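Long-range contacts in eukaryotic translation initiation factor 5A-2 (PDB 3HKS), which promotes translation elongation and termination, rescuing ribosomes that stall on polyproline-containing and other difficult sequences: residues Gln29-Ile34 with Ala63-Val68; Gly37-Ile42 with Pro91-Val96; Val41-Pro46 with Lys76-Ile81; Lys119-Leu124 with Gly153-Cys158; Asp143-Val148 with Lys161-Gly166. All blocks are in the same frame, centred on the assembly; numbering follows the deposited sequence.

Interaction 1 of 5, residues Gln29-Ile34 with Ala63-Val68; sequences QSAGNI and AKCHFV
A buried apolar contact in the SH3-like N-terminal domain sets F67 and C65 of strand 64-71 against A31, G32 and I34, which form and follow the short 3-10 turn after strand 26-30. F67 carries most of it. With CG placed beside the backbone N and anti to the carbonyl carbon (chi1 -62°), the ring reaches inward from its strand. The remote edge of the ring meets the turn: CZ lies 3.5 Å from A31 O, which sits near the ring plane, and CE2 is 4.0 Å from A31 CB. The side chain of I34 crosses that of F67 at about a right angle, bringing I34 CB to 3.7 Å from F67 CE1. C65 SG fills in beside the turn, 3.7 Å from A31 O. Alanine and glycine are small enough for the turn to come this close, and V82 and C88 of adjoining strands also touch A31 and F67. The one conspicuous polar atom, A31 O, already accepts a bond from I34 N (3.1 Å), closing the turn. The carbonyl can therefore be buried against the slightly positive ring edge, and its approach probably adds a weak electrostatic term to an otherwise hydrophobic contact.

Interaction 2 of 5, residues Gly37-Ile42 with Pro91-Val96; sequences GGHIVI and PHVNRV
V93 and P91 meet H39, I40 and V41 through two kinds of apolar interaction. The first is a CH-pi contact. A methyl of V93, CG2, stands over one face of the H39 imidazole, 3.8 Å from the ring centroid and only 8° off its normal, so that it is almost equally far from all five ring atoms. The two side chains cross at about a right angle. In V93 the touching methyl is the branch beside the backbone N, since the other, CG1, lies anti to that nitrogen (chi1 180°). A flat ring and a compact branched side chain suit such a site, because the face offers the methyl a broad, polarisable surface. The second kind is van der Waals packing round the P91 ring. Its CG lies 3.8 Å from H39 CB, while CD presses on the backbone at 3.5 Å from I40 C and on V41 CG2 at 3.7 Å; V41 and P91 pass with their side chains running oppositely. Proline, rigid and lacking an N-H, can lie close over a peptide in this way. The contact sits near the middle of the chain, where the long strand 87-103 passes from the SH3-like to the OB-fold domain: I72 touches both H39 and V93, P46 of strand 45-55 touches P91, and S151 at the end of strand 142-151 touches P91 and V93.

Interaction 3 of 5, residues Val41-Pro46 with Lys76-Ile81; sequences VIKNRP and KKLEDI
I42 overlaps L78, the two side chains running past each other in opposite directions with I42 CG2 4.0 Å from L78 CB. I42 also reaches beyond L78. Its CG2 methyl lies 3.6 Å from the backbone oxygen E79 O, and CD1, at the end of an extended chain (chi2 173°), lies over L78 O (3.9 Å) and reaches as far as D80 CB. L78 in turn spreads its two methyls over different parts of the facing hairpin: CD1 lies 3.8 Å from I42 O and 4.0 Å from R45 CB, while CD2 passes 4.1 Å from K43 NZ, the lysine chain being folded back by bends at each of its last three torsions. The loop so covered is a type I' beta turn from I42 to R45, joining strands 39-42 and 45-55 in a tight two-residue hairpin; K43 and N44 occupy its corners with positive phi, where asparagine is especially at ease. I42 N and R45 O, 3.1 Å apart, form one of the two backbone bonds that close it. Strands 39-42 and 77-83 end the four-stranded SH3-like sheet, whose curl brings them together here through side chains, with A69 of strand 64-71 also touching I42. R45 lends only its aliphatic base to this packing. Its guanidinium has P46 CD over one face and turns to salt bridges with D71 and, in the other domain, E154.

Interaction 4 of 5, residues Lys119-Leu124 with Gly153-Cys158; sequences KDDLKL and GEEQIC. With EDO (1,2-ethanediol), chain F.
E155 reaches from strand 154-163 to K119, D121 and L122: its carbon end lies on L122 and its carboxylate faces K119 and D121. Its CB lies 3.8 Å from L122 CD2, part of an apolar patch that continues where L122 CD1 meets I157 CG1. From there CG sits beside the backbone N and the chain runs on extended, which brings OE1 alongside L122 CD2. At the tip, OE1 is 3.6 Å from the same L122 CD2 and takes a 2.7 Å salt-bridging hydrogen bond from K119 NZ, which arrives on the syn side, 17° out of the carboxylate plane. E155 OE2 lies farther from K119 NZ (3.3 Å), the lysine sitting mainly on OE1. The lysine comes from the opposite direction, its chain extended until a bend at the last torsion (chi4 66°) turns the ammonium to the acids. D121 OD1 accepts from K119 NZ as well, at 3.0 Å, through its syn lone pair. One positive charge thus serves two carboxylates whose planes are 69° apart, probably offsetting the repulsion between D121 OD2 and E155 OE1, 4.0 Å from each other. Further along, an ethanediol molecule, probably from the crystallisation liquor, bridges the backbones: K123 N donates to its O1 and I157 N to its O2 (2.9 Å). Leucine and isoleucine suit the inner side, towards V148 and M134, as charged residues suit the rim. The segments lie where an OB-fold barrel typically closes, its third strand and the loop into helix 128-139 facing the fifth strand.

Interaction 5 of 5, residues Asp143-Val148 with Lys161-Gly166; sequences DIVVSV and KEVGGG
V145 and K161 run alongside in the same direction, the aliphatic part of the lysine covering the valine: K161 CG and CE are each 4.0 Å from V145 CB. K161 takes the crowded first torsion, with CG between the backbone N and the carbonyl carbon (chi1 63°), then runs extended, which keeps its methylenes along V145 and carries the ammonium outward. V163 meets V145 at about a right angle, their CG2 atoms 3.8 Å apart. These residues belong to the antiparallel hairpin of strands 142-151 and 154-163, the last two of the OB-fold barrel. V145 and K161 form a hydrogen-bonded pair, V145 N reaching K161 O at 2.8 Å and K161 N reaching V145 O at 3.0 Å; beyond them V163 N donates to D143 O (2.8 Å). I144 and E162, a non-hydrogen-bonded pair, turn to the other face, where I144 bends at chi2 (-71°) to bring CD1 obliquely to E162 CB, 3.6 Å away. Isoleucine suits that inward face, next to L100 and V160, whereas E162 directs its carboxylate away to a salt bridge with K142. At G164, whose backbone angles would jam a CB, the chain turns a corner.

Interaction 1 is buried, joining apolar residues inside the SH3-like domain; interaction 2 is partly buried near mid-chain, and interactions 3, 4 and 5 lie at the surface. Interactions 2 and 3 share V41 and I42 of strand 39-42, while F67 of interaction 1 packs on I40 of interaction 2, and F67 N probably donates to D80 O of interaction 3. Interactions 4 and 5 share strand 154-163 in the OB domain. Interactions 1 and 2 add ring contacts to apolar packing, interaction 3 is aliphatic though at the surface, interaction 4 has an ionic network and interaction 5 backbone pairing. The R45-E154 salt bridge links interactions 3 and 4 across the two domains.

Interaction 1 of 5, residues Gln29-Ile34 with Ala63-Val68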
# COMPACT_ATOMS: atom_id res chain seq x y z
N GLN A 29 15.72 -8.16 -5.01
CA GLN A 29 16.39 -7.22 -5.90
C GLN A 29 17.60 -6.63 -5.18
O GLN A 29 17.51 -6.31 -3.99
CB GLN A 29 15.42 -6.12 -6.33
CG GLN A 29 15.98 -5.08 -7.29
CD GLN A 29 14.92 -4.09 -7.71
OE1 GLN A 29 14.05 -3.73 -6.92
NE2 GLN A 29 14.97 -3.66 -8.97
N SER A 30 18.73 -6.51 -5.88
CA SER A 30 19.97 -6.07 -5.27
C SER A 30 19.77 -4.67 -4.72
O SER A 30 19.12 -3.84 -5.37
CB SER A 30 21.14 -6.12 -6.24
OG SER A 30 20.97 -5.19 -7.30
N ALA A 31 20.31 -4.42 -3.53
CA ALA A 31 20.17 -3.12 -2.87
C ALA A 31 20.63 -1.97 -3.75
O ALA A 31 20.04 -0.89 -3.71
CB ALA A 31 20.91 -3.12 -1.53
N GLY A 32 21.65 -2.20 -4.58
CA GLY A 32 22.17 -1.18 -5.50
C GLY A 32 21.20 -0.75 -6.59
O GLY A 32 21.38 0.28 -7.24
N ASN A 33 20.15 -1.55 -6.80
CA ASN A 33 19.11 -1.22 -7.79
C ASN A 33 17.90 -0.49 -7.20
O ASN A 33 17.08 0.02 -7.93
CB ASN A 33 18.64 -2.48 -8.53
CG ASN A 33 19.51 -2.82 -9.73
OD1 ASN A 33 19.70 -1.98 -10.61
ND2 ASN A 33 20.01 -4.04 -9.79
N ILE A 34 17.82 -0.43 -5.87
CA ILE A 34 16.73 0.27 -5.19
C ILE A 34 16.86 1.78 -5.34
O ILE A 34 17.95 2.35 -5.18
CB ILE A 34 16.63 -0.11 -3.69
CG1 ILE A 34 16.67 -1.63 -3.47
CG2 ILE A 34 15.38 0.54 -3.03
CD1 ILE A 34 15.45 -2.38 -3.83
N ALA A 63 30.30 -0.72 -2.18
CA ALA A 63 29.34 0.23 -1.65
C ALA A 63 28.30 -0.46 -0.79
O ALA A 63 27.86 -1.58 -1.10
CB ALA A 63 28.66 1.01 -2.79
N LYS A 64 27.94 0.21 0.30
CA LYS A 64 26.81 -0.16 1.11
C LYS A 64 25.74 0.86 0.81
O LYS A 64 26.04 2.04 0.58
CB LYS A 64 27.16 -0.15 2.61
CG LYS A 64 28.17 -1.22 2.98
CD LYS A 64 28.95 -0.91 4.24
CE LYS A 64 30.08 0.05 3.99
NZ LYS A 64 31.33 -0.47 4.58
N CYS A 65 24.49 0.40 0.78
CA CYS A 65 23.33 1.28 0.58
C CYS A 65 22.66 1.53 1.91
O CYS A 65 22.34 0.59 2.64
CB CYS A 65 22.34 0.67 -0.40
SG CYS A 65 23.02 0.43 -2.03
N HIS A 66 22.45 2.81 2.22
CA HIS A 66 21.82 3.23 3.46
C HIS A 66 20.41 3.70 3.12
O HIS A 66 20.24 4.69 2.41
CB HIS A 66 22.63 4.37 4.12
CG HIS A 66 24.07 4.04 4.38
ND1 HIS A 66 24.66 4.18 5.61
CD2 HIS A 66 25.03 3.55 3.56
CE1 HIS A 66 25.92 3.80 5.55
NE2 HIS A 66 26.17 3.41 4.31
N PHE A 67 19.40 2.99 3.62
CA PHE A 67 18.00 3.31 3.29
C PHE A 67 17.27 4.02 4.42
O PHE A 67 17.36 3.62 5.58
CB PHE A 67 17.22 2.04 2.92
CG PHE A 67 17.75 1.36 1.70
CD1 PHE A 67 17.65 1.95 0.45
CD2 PHE A 67 18.37 0.12 1.80
CE1 PHE A 67 18.16 1.32 -0.68
CE2 PHE A 67 18.87 -0.52 0.66
CZ PHE A 67 18.77 0.08 -0.57
N VAL A 68 16.53 5.07 4.06
CA VAL A 68 15.47 5.59 4.93
C VAL A 68 14.15 5.36 4.20
O VAL A 68 14.00 5.73 3.04
CB VAL A 68 15.67 7.10 5.29
CG1 VAL A 68 14.60 7.57 6.28
CG2 VAL A 68 17.07 7.36 5.87

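Interaction 2 of 5, residues Gly37-Ile42 with Pro91-Val96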
# COMPACT_ATOMS: atom_id res chain seq x y z
N GLY A 37 11.60 6.41 -3.96
CA GLY A 37 10.25 6.28 -4.54
C GLY A 37 9.82 4.84 -4.78
O GLY A 37 8.64 4.58 -5.00
N GLY A 38 10.78 3.91 -4.74
CA GLY A 38 10.51 2.48 -4.80
C GLY A 38 10.18 1.97 -3.40
O GLY A 38 10.11 2.75 -2.45
N HIS A 39 10.01 0.65 -3.28
CA HIS A 39 9.70 0.01 -2.01
C HIS A 39 10.71 -1.04 -1.60
O HIS A 39 11.43 -1.62 -2.42
CB HIS A 39 8.28 -0.60 -2.04
CG HIS A 39 7.20 0.41 -2.29
ND1 HIS A 39 6.81 0.79 -3.56
CD2 HIS A 39 6.46 1.15 -1.43
CE1 HIS A 39 5.87 1.71 -3.47
NE2 HIS A 39 5.63 1.95 -2.20
N ILE A 40 10.72 -1.32 -0.31
CA ILE A 40 11.65 -2.25 0.30
C ILE A 40 10.96 -2.83 1.54
O ILE A 40 10.11 -2.17 2.14
CB ILE A 40 12.96 -1.50 0.67
CG1 ILE A 40 14.10 -2.46 1.00
CG2 ILE A 40 12.73 -0.46 1.79
CD1 ILE A 40 15.37 -1.74 1.49
N VAL A 41 11.29 -4.06 1.90
CA VAL A 41 10.84 -4.64 3.17
C VAL A 41 11.91 -4.40 4.24
O VAL A 41 13.08 -4.76 4.03
CB VAL A 41 10.53 -6.17 3.07
CG1 VAL A 41 10.13 -6.73 4.41
CG2 VAL A 41 9.44 -6.44 2.05
N ILE A 42 11.50 -3.78 5.35
CA ILE A 42 12.34 -3.60 6.53
C ILE A 42 11.54 -4.12 7.71
O ILE A 42 10.39 -3.71 7.91
CB ILE A 42 12.74 -2.12 6.78
CG1 ILE A 42 13.44 -1.53 5.55
CG2 ILE A 42 13.64 -2.01 8.02
CD1 ILE A 42 13.74 -0.02 5.63
N PRO A 91 8.52 -5.46 -1.61
CA PRO A 91 7.12 -5.90 -1.56
C PRO A 91 6.37 -5.49 -2.83
O PRO A 91 6.63 -4.42 -3.38
CB PRO A 91 6.57 -5.14 -0.35
CG PRO A 91 7.34 -3.84 -0.35
CD PRO A 91 8.74 -4.22 -0.83
N HIS A 92 5.48 -6.34 -3.31
CA HIS A 92 4.52 -5.90 -4.32
C HIS A 92 3.55 -4.93 -3.65
O HIS A 92 3.11 -5.16 -2.52
CB HIS A 92 3.72 -7.08 -4.88
CG HIS A 92 4.52 -7.98 -5.77
ND1 HIS A 92 4.91 -7.61 -7.04
CD2 HIS A 92 4.96 -9.25 -5.59
CE1 HIS A 92 5.57 -8.61 -7.60
NE2 HIS A 92 5.62 -9.61 -6.73
N VAL A 93 3.26 -3.82 -4.32
CA VAL A 93 2.32 -2.83 -3.81
C VAL A 93 1.31 -2.57 -4.91
O VAL A 93 1.68 -2.20 -6.03
CB VAL A 93 3.00 -1.50 -3.36
CG1 VAL A 93 1.95 -0.50 -2.82
CG2 VAL A 93 4.07 -1.76 -2.29
N ASN A 94 0.04 -2.79 -4.61
CA ASN A 94 -1.00 -2.62 -5.61
C ASN A 94 -2.05 -1.61 -5.18
O ASN A 94 -2.30 -1.42 -4.00
CB ASN A 94 -1.64 -3.97 -5.93
CG ASN A 94 -0.76 -4.84 -6.81
OD1 ASN A 94 -0.29 -5.90 -6.39
ND2 ASN A 94 -0.52 -4.38 -8.05
N ARG A 95 -2.64 -0.93 -6.15
CA ARG A 95 -3.78 -0.06 -5.91
C ARG A 95 -4.87 -0.49 -6.88
O ARG A 95 -4.66 -0.51 -8.10
CB ARG A 95 -3.41 1.43 -6.08
CG ARG A 95 -4.52 2.41 -5.61
CD ARG A 95 -4.07 3.88 -5.66
NE ARG A 95 -5.17 4.75 -6.09
CZ ARG A 95 -5.68 5.76 -5.38
NH1 ARG A 95 -5.19 6.06 -4.18
NH2 ARG A 95 -6.68 6.48 -5.88
N VAL A 96 -6.01 -0.90 -6.32
CA VAL A 96 -7.14 -1.39 -7.11
C VAL A 96 -8.43 -0.64 -6.75
O VAL A 96 -8.71 -0.41 -5.57
CB VAL A 96 -7.30 -2.93 -6.96
CG1 VAL A 96 -8.46 -3.47 -7.81
CG2 VAL A 96 -6.02 -3.66 -7.36

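Interaction 3 of 5, residues Val41-Pro46 with Lys76-Ile81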
# COMPACT_ATOMS: atom_id res chain seq x y z
N VAL A 41 11.29 -4.06 1.90
CA VAL A 41 10.84 -4.64 3.17
C VAL A 41 11.91 -4.40 4.24
O VAL A 41 13.08 -4.76 4.03
CB VAL A 41 10.53 -6.17 3.07
CG1 VAL A 41 10.13 -6.73 4.41
CG2 VAL A 41 9.44 -6.44 2.05
N ILE A 42 11.50 -3.78 5.35
CA ILE A 42 12.34 -3.60 6.53
C ILE A 42 11.54 -4.12 7.71
O ILE A 42 10.39 -3.71 7.91
CB ILE A 42 12.74 -2.12 6.78
CG1 ILE A 42 13.44 -1.53 5.55
CG2 ILE A 42 13.64 -2.01 8.02
CD1 ILE A 42 13.74 -0.02 5.63
N LYS A 43 12.12 -5.04 8.47
CA LYS A 43 11.47 -5.65 9.65
C LYS A 43 10.06 -6.16 9.32
O LYS A 43 9.11 -5.92 10.07
CB LYS A 43 11.43 -4.67 10.84
CG LYS A 43 12.72 -3.86 11.06
CD LYS A 43 13.54 -4.40 12.21
CE LYS A 43 13.09 -3.79 13.54
NZ LYS A 43 13.31 -2.30 13.59
N ASN A 44 9.96 -6.84 8.18
CA ASN A 44 8.71 -7.43 7.66
C ASN A 44 7.60 -6.40 7.38
O ASN A 44 6.42 -6.74 7.37
CB ASN A 44 8.24 -8.60 8.55
CG ASN A 44 7.47 -9.68 7.77
OD1 ASN A 44 6.39 -10.12 8.20
ND2 ASN A 44 8.02 -10.14 6.63
N ARG A 45 8.00 -5.15 7.14
CA ARG A 45 7.06 -4.06 6.88
C ARG A 45 7.30 -3.48 5.48
O ARG A 45 8.43 -3.23 5.11
CB ARG A 45 7.17 -2.94 7.93
CG ARG A 45 6.82 -3.36 9.37
CD ARG A 45 5.36 -3.83 9.49
NE ARG A 45 4.45 -2.81 8.99
CZ ARG A 45 3.17 -3.01 8.68
NH1 ARG A 45 2.62 -4.21 8.83
NH2 ARG A 45 2.44 -2.00 8.23
N PRO A 46 6.23 -3.30 4.70
CA PRO A 46 6.40 -2.67 3.38
C PRO A 46 6.59 -1.16 3.50
O PRO A 46 5.73 -0.48 4.06
CB PRO A 46 5.11 -3.03 2.63
CG PRO A 46 4.06 -3.25 3.76
CD PRO A 46 4.83 -3.71 4.97
N LYS A 76 5.33 5.05 9.90
CA LYS A 76 6.55 5.03 10.70
C LYS A 76 7.81 4.96 9.82
O LYS A 76 7.82 4.26 8.80
CB LYS A 76 6.52 3.88 11.71
CG LYS A 76 5.54 4.12 12.86
CD LYS A 76 5.35 2.86 13.71
CE LYS A 76 4.39 3.10 14.88
NZ LYS A 76 4.30 1.89 15.75
N LYS A 77 8.84 5.69 10.22
CA LYS A 77 10.12 5.71 9.52
C LYS A 77 10.93 4.50 9.94
O LYS A 77 11.06 4.23 11.14
CB LYS A 77 10.88 7.00 9.83
CG LYS A 77 12.30 7.06 9.27
CD LYS A 77 12.82 8.49 9.21
CE LYS A 77 13.40 8.94 10.55
NZ LYS A 77 13.59 10.44 10.59
N LEU A 78 11.46 3.76 8.96
CA LEU A 78 12.36 2.63 9.25
C LEU A 78 13.64 2.77 8.44
O LEU A 78 13.67 3.47 7.43
CB LEU A 78 11.68 1.28 8.99
CG LEU A 78 10.58 0.82 9.95
CD1 LEU A 78 9.71 -0.23 9.31
CD2 LEU A 78 11.15 0.29 11.28
N GLU A 79 14.70 2.11 8.88
CA GLU A 79 16.01 2.24 8.23
C GLU A 79 16.73 0.90 8.10
O GLU A 79 16.49 -0.01 8.89
CB GLU A 79 16.91 3.23 8.99
CG GLU A 79 16.38 4.65 9.09
CD GLU A 79 17.28 5.55 9.94
OE1 GLU A 79 16.97 5.74 11.14
OE2 GLU A 79 18.29 6.06 9.41
N ASP A 80 17.62 0.81 7.13
CA ASP A 80 18.43 -0.39 6.93
C ASP A 80 19.74 0.04 6.28
O ASP A 80 19.80 1.04 5.58
CB ASP A 80 17.69 -1.39 6.02
CG ASP A 80 17.92 -2.85 6.41
OD1 ASP A 80 18.78 -3.13 7.29
OD2 ASP A 80 17.22 -3.73 5.84
N ILE A 81 20.81 -0.72 6.55
CA ILE A 81 22.05 -0.61 5.78
C ILE A 81 22.30 -1.98 5.15
O ILE A 81 22.36 -2.99 5.87
CB ILE A 81 23.25 -0.16 6.64
CG1 ILE A 81 23.01 1.24 7.23
CG2 ILE A 81 24.54 -0.15 5.78
CD1 ILE A 81 24.03 1.64 8.32

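Interaction 4 of 5, residues Lys119-Leu124 with Gly153-Cys158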
# COMPACT_ATOMS: atom_id res chain seq x y z
N LYS A 119 -15.72 -8.96 -3.15
CA LYS A 119 -14.63 -8.92 -2.18
C LYS A 119 -15.18 -8.31 -0.89
O LYS A 119 -15.47 -7.11 -0.85
CB LYS A 119 -13.46 -8.09 -2.74
CG LYS A 119 -12.35 -7.79 -1.73
CD LYS A 119 -11.17 -7.07 -2.37
CE LYS A 119 -10.22 -6.53 -1.30
NZ LYS A 119 -9.58 -7.63 -0.53
N ASP A 120 -15.32 -9.14 0.15
CA ASP A 120 -16.05 -8.77 1.38
C ASP A 120 -15.23 -8.78 2.68
O ASP A 120 -15.81 -8.69 3.77
CB ASP A 120 -17.25 -9.72 1.58
CG ASP A 120 -18.32 -9.56 0.53
OD1 ASP A 120 -18.19 -8.68 -0.35
OD2 ASP A 120 -19.31 -10.33 0.58
N ASP A 121 -13.90 -8.90 2.58
CA ASP A 121 -13.04 -9.07 3.76
C ASP A 121 -12.59 -7.77 4.44
O ASP A 121 -12.08 -7.79 5.57
CB ASP A 121 -11.84 -9.99 3.46
CG ASP A 121 -11.06 -9.58 2.20
OD1 ASP A 121 -11.52 -8.74 1.42
OD2 ASP A 121 -9.95 -10.12 2.00
N LEU A 122 -12.79 -6.64 3.76
CA LEU A 122 -12.41 -5.34 4.30
C LEU A 122 -13.49 -4.68 5.14
O LEU A 122 -14.69 -4.92 4.95
CB LEU A 122 -11.99 -4.38 3.18
CG LEU A 122 -10.79 -4.77 2.32
CD1 LEU A 122 -10.40 -3.58 1.43
CD2 LEU A 122 -9.62 -5.23 3.18
N LYS A 123 -13.05 -3.83 6.06
CA LYS A 123 -13.95 -3.03 6.86
C LYS A 123 -13.81 -1.57 6.48
O LYS A 123 -12.92 -1.20 5.70
CB LYS A 123 -13.67 -3.25 8.35
CG LYS A 123 -13.81 -4.73 8.76
CD LYS A 123 -13.97 -4.91 10.25
CE LYS A 123 -15.39 -4.57 10.71
NZ LYS A 123 -15.62 -5.01 12.11
N LEU A 124 -14.72 -0.75 7.01
CA LEU A 124 -14.68 0.69 6.81
C LEU A 124 -13.34 1.26 7.31
O LEU A 124 -12.85 0.84 8.37
CB LEU A 124 -15.85 1.37 7.52
CG LEU A 124 -17.25 1.15 6.92
CD1 LEU A 124 -18.32 1.45 7.95
CD2 LEU A 124 -17.43 2.03 5.69
N GLY A 153 -0.18 -8.99 2.32
CA GLY A 153 -1.39 -9.49 2.99
C GLY A 153 -2.18 -8.47 3.80
O GLY A 153 -3.06 -8.82 4.60
N GLU A 154 -1.86 -7.19 3.60
CA GLU A 154 -2.44 -6.11 4.37
C GLU A 154 -3.03 -5.09 3.41
O GLU A 154 -2.45 -4.81 2.37
CB GLU A 154 -1.37 -5.47 5.26
CG GLU A 154 -1.90 -4.45 6.27
CD GLU A 154 -0.91 -4.16 7.40
OE1 GLU A 154 -0.07 -5.03 7.72
OE2 GLU A 154 -0.99 -3.05 7.98
N GLU A 155 -4.19 -4.57 3.75
CA GLU A 155 -4.96 -3.76 2.81
C GLU A 155 -5.57 -2.57 3.52
O GLU A 155 -5.99 -2.65 4.68
CB GLU A 155 -6.06 -4.59 2.13
CG GLU A 155 -5.52 -5.76 1.32
CD GLU A 155 -6.57 -6.45 0.47
OE1 GLU A 155 -7.43 -7.16 1.02
OE2 GLU A 155 -6.53 -6.29 -0.77
N GLN A 156 -5.61 -1.45 2.81
CA GLN A 156 -6.14 -0.23 3.35
C GLN A 156 -6.95 0.49 2.29
O GLN A 156 -6.46 0.70 1.17
CB GLN A 156 -4.98 0.65 3.83
CG GLN A 156 -5.40 1.90 4.57
CD GLN A 156 -4.23 2.55 5.29
OE1 GLN A 156 -3.75 3.60 4.87
NE2 GLN A 156 -3.77 1.93 6.38
N ILE A 157 -8.18 0.86 2.65
CA ILE A 157 -8.98 1.74 1.80
C ILE A 157 -8.35 3.13 1.88
O ILE A 157 -8.25 3.70 2.96
CB ILE A 157 -10.48 1.76 2.22
CG1 ILE A 157 -11.14 0.40 1.90
CG2 ILE A 157 -11.23 2.93 1.53
CD1 ILE A 157 -12.54 0.16 2.58
N CYS A 158 -7.92 3.65 0.74
CA CYS A 158 -7.08 4.85 0.71
C CYS A 158 -7.69 6.03 -0.07
O CYS A 158 -7.20 7.15 0.03
CB CYS A 158 -5.67 4.49 0.16
SG CYS A 158 -5.69 3.97 -1.60
C1 EDO F . -9.69 -2.12 5.62
O1 EDO F . -10.10 -3.08 6.62
C2 EDO F . -9.72 -0.71 6.21
O2 EDO F . -8.99 0.21 5.39

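Interaction 5 of 5, residues Asp143-Val148 with Lys161-Gly166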
# COMPACT_ATOMS: atom_id res chain seq x y z
N ASP A 143 -22.98 5.82 -7.32
CA ASP A 143 -21.93 4.92 -7.77
C ASP A 143 -20.64 5.34 -7.07
O ASP A 143 -20.05 6.38 -7.39
CB ASP A 143 -21.77 5.00 -9.29
CG ASP A 143 -22.99 4.47 -10.04
OD1 ASP A 143 -23.67 3.57 -9.50
OD2 ASP A 143 -23.26 4.94 -11.16
N ILE A 144 -20.23 4.55 -6.08
CA ILE A 144 -19.05 4.86 -5.28
C ILE A 144 -17.92 3.91 -5.64
O ILE A 144 -18.11 2.69 -5.67
CB ILE A 144 -19.35 4.82 -3.75
CG1 ILE A 144 -20.42 5.87 -3.35
CG2 ILE A 144 -18.07 4.96 -2.91
CD1 ILE A 144 -19.94 7.36 -3.39
N VAL A 145 -16.76 4.49 -5.95
CA VAL A 145 -15.55 3.74 -6.28
C VAL A 145 -14.56 3.89 -5.13
O VAL A 145 -14.26 4.99 -4.69
CB VAL A 145 -14.92 4.20 -7.64
CG1 VAL A 145 -13.65 3.41 -7.95
CG2 VAL A 145 -15.91 4.02 -8.76
N VAL A 146 -14.04 2.75 -4.67
CA VAL A 146 -13.17 2.68 -3.51
C VAL A 146 -11.81 2.18 -3.97
O VAL A 146 -11.72 1.12 -4.61
CB VAL A 146 -13.78 1.70 -2.44
CG1 VAL A 146 -12.85 1.52 -1.24
CG2 VAL A 146 -15.15 2.18 -1.98
N SER A 147 -10.76 2.95 -3.68
CA SER A 147 -9.38 2.54 -3.96
C SER A 147 -8.78 1.80 -2.77
O SER A 147 -8.87 2.26 -1.64
CB SER A 147 -8.50 3.75 -4.29
OG SER A 147 -9.06 4.53 -5.34
N VAL A 148 -8.19 0.64 -3.03
CA VAL A 148 -7.58 -0.19 -2.00
C VAL A 148 -6.08 -0.31 -2.27
O VAL A 148 -5.66 -0.68 -3.38
CB VAL A 148 -8.24 -1.60 -1.93
CG1 VAL A 148 -7.52 -2.49 -0.91
CG2 VAL A 148 -9.76 -1.49 -1.60
N LYS A 161 -14.38 7.98 -4.22
CA LYS A 161 -15.01 8.96 -5.12
C LYS A 161 -16.38 8.48 -5.59
O LYS A 161 -16.63 7.28 -5.68
CB LYS A 161 -14.12 9.25 -6.33
CG LYS A 161 -13.87 8.03 -7.21
CD LYS A 161 -12.99 8.35 -8.43
CE LYS A 161 -12.48 7.06 -9.07
NZ LYS A 161 -12.08 7.24 -10.50
N GLU A 162 -17.26 9.43 -5.88
CA GLU A 162 -18.51 9.10 -6.58
C GLU A 162 -18.39 9.34 -8.07
O GLU A 162 -17.77 10.32 -8.50
CB GLU A 162 -19.71 9.82 -5.98
CG GLU A 162 -19.62 11.32 -5.95
CD GLU A 162 -20.99 11.96 -5.99
OE1 GLU A 162 -21.61 11.98 -7.08
OE2 GLU A 162 -21.45 12.42 -4.92
N VAL A 163 -18.95 8.44 -8.87
CA VAL A 163 -18.83 8.56 -10.32
C VAL A 163 -20.17 8.68 -11.05
O VAL A 163 -20.22 8.67 -12.28
CB VAL A 163 -17.94 7.43 -10.95
CG1 VAL A 163 -16.49 7.53 -10.45
CG2 VAL A 163 -18.51 6.05 -10.70
N GLY A 164 -21.26 8.79 -10.29
CA GLY A 164 -22.60 8.98 -10.88
C GLY A 164 -23.73 8.46 -10.00
O GLY A 164 -23.54 8.23 -8.80
N GLY A 165 -24.90 8.28 -10.61
CA GLY A 165 -26.07 7.75 -9.92
C GLY A 165 -26.71 8.70 -8.92
O GLY A 165 -26.49 9.91 -8.97
N GLY A 166 -27.51 8.14 -8.02
CA GLY A 166 -28.26 8.92 -7.04
C GLY A 166 -29.72 8.51 -7.01
O GLY A 166 -30.16 7.75 -7.87